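Side-chain contact in putative OMPA family lipoprotein (Burkholderia pseudomallei, PDB 4B5C), which probably acts in the Tol-Pal system, which takes part in outer membrane invagination during cell division and is important for outer membrane integrity: residues 91-94 / 95-99. Numbering follows the deposited sequence.
Sequences AVRR and ALSLL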
# COMPACT_ATOMS: atom_id res chain seq x y z
N ALA A 91 -1.90 6.11 -5.10
CA ALA A 91 -2.10 7.16 -4.10
C ALA A 91 -0.97 7.11 -3.08
O ALA A 91 -0.48 8.15 -2.64
CB ALA A 91 -3.45 7.02 -3.43
N VAL A 92 -0.56 5.90 -2.72
CA VAL A 92 0.58 5.69 -1.85
C VAL A 92 1.87 6.10 -2.56
O VAL A 92 2.70 6.81 -2.00
CB VAL A 92 0.71 4.21 -1.41
CG1 VAL A 92 1.95 4.01 -0.56
CG2 VAL A 92 -0.54 3.77 -0.67
N ARG A 93 2.01 5.67 -3.81
CA ARG A 93 3.19 5.97 -4.61
C ARG A 93 3.40 7.49 -4.73
O ARG A 93 4.49 7.99 -4.48
CB ARG A 93 3.08 5.33 -5.99
CG ARG A 93 4.38 5.24 -6.77
CD ARG A 93 4.20 5.80 -8.17
NE ARG A 93 4.14 7.26 -8.15
CZ ARG A 93 3.46 8.00 -9.01
NH1 ARG A 93 2.75 7.44 -9.98
NH2 ARG A 93 3.47 9.32 -8.89
N ARG A 94 2.34 8.20 -5.11
CA ARG A 94 2.41 9.66 -5.22
C ARG A 94 2.79 10.31 -3.89
O ARG A 94 3.53 11.29 -3.85
CB ARG A 94 1.10 10.24 -5.76
CG ARG A 94 0.85 9.91 -7.23
CD ARG A 94 -0.38 10.62 -7.79
NE ARG A 94 -1.63 10.05 -7.31
CZ ARG A 94 -2.39 10.60 -6.36
NH1 ARG A 94 -2.03 11.74 -5.80
NH2 ARG A 94 -3.52 10.00 -5.99
N ALA A 95 2.28 9.75 -2.79
CA ALA A 95 2.62 10.23 -1.46
C ALA A 95 4.13 10.09 -1.23
O ALA A 95 4.77 11.00 -0.71
CB ALA A 95 1.85 9.46 -0.40
N LEU A 96 4.67 8.95 -1.62
CA LEU A 96 6.10 8.69 -1.48
C LEU A 96 6.92 9.55 -2.44
O LEU A 96 8.00 10.03 -2.09
CB LEU A 96 6.41 7.21 -1.70
CG LEU A 96 5.94 6.26 -0.60
CD1 LEU A 96 6.21 4.80 -0.96
CD2 LEU A 96 6.59 6.61 0.73
N SER A 97 6.40 9.75 -3.65
CA SER A 97 7.07 10.60 -4.64
C SER A 97 7.15 12.04 -4.13
O SER A 97 8.19 12.69 -4.22
CB SER A 97 6.33 10.57 -5.97
OG SER A 97 6.24 9.25 -6.48
N LEU A 98 6.03 12.52 -3.59
CA LEU A 98 5.97 13.86 -3.04
C LEU A 98 6.99 14.03 -1.92
O LEU A 98 7.52 15.12 -1.71
CB LEU A 98 4.56 14.14 -2.50
CG LEU A 98 4.22 15.59 -2.17
CD1 LEU A 98 4.16 16.43 -3.44
CD2 LEU A 98 2.90 15.67 -1.42
N LEU A 99 7.28 12.94 -1.22
CA LEU A 99 8.23 12.98 -0.11
C LEU A 99 9.67 12.83 -0.58
O LEU A 99 10.61 12.89 0.22
CB LEU A 99 7.89 11.91 0.93
CG LEU A 99 6.62 12.16 1.74
CD1 LEU A 99 6.10 10.88 2.38
CD2 LEU A 99 6.86 13.24 2.79
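Ser97 OG lies at the edge of the Arg93 guanidinium, near the plane of the group. Arg93 NE donates a weak hydrogen bond to Ser97 OG at 3.3 Å. CG of Arg93 lies anti to the backbone N (chi1 -164°), and bends at chi2 and chi3 turn the NE edge toward the serine one turn on. Ser97 OG also donates to Arg93 O, at 2.9 Å. The hydroxyl comes from above the Arg93 carbonyl plane, 50° out of it. Ser97 N bonds to Arg93 O at 2.7 Å, nearly in line with the C=O bond. Two donors of one residue therefore grip Arg93 O, and the serine hydroxyl links it to the arginine's own side chain. This is the familiar serine bond back to the carbonyl one turn earlier in a helix.

The backbone keeps the i to i+4 pattern here. Leu96 N bonds to Val92 O at 2.9 Å, and Leu98 N to Arg94 O at 2.8 Å. On the buried side, Val92 CG1 and Leu96 CD1 meet loosely at 4.4 Å.

The contact forms the last turns of helix 78-98, the crossover helix between parallel strands 66-71 and 106-112. Val92 and Leu96 pack on Ile68, and they also touch Leu51 and Ala55, respectively, of helix 48-60. Arg93, Leu96 and Ser97 reach Met106 at the start of strand 106-112.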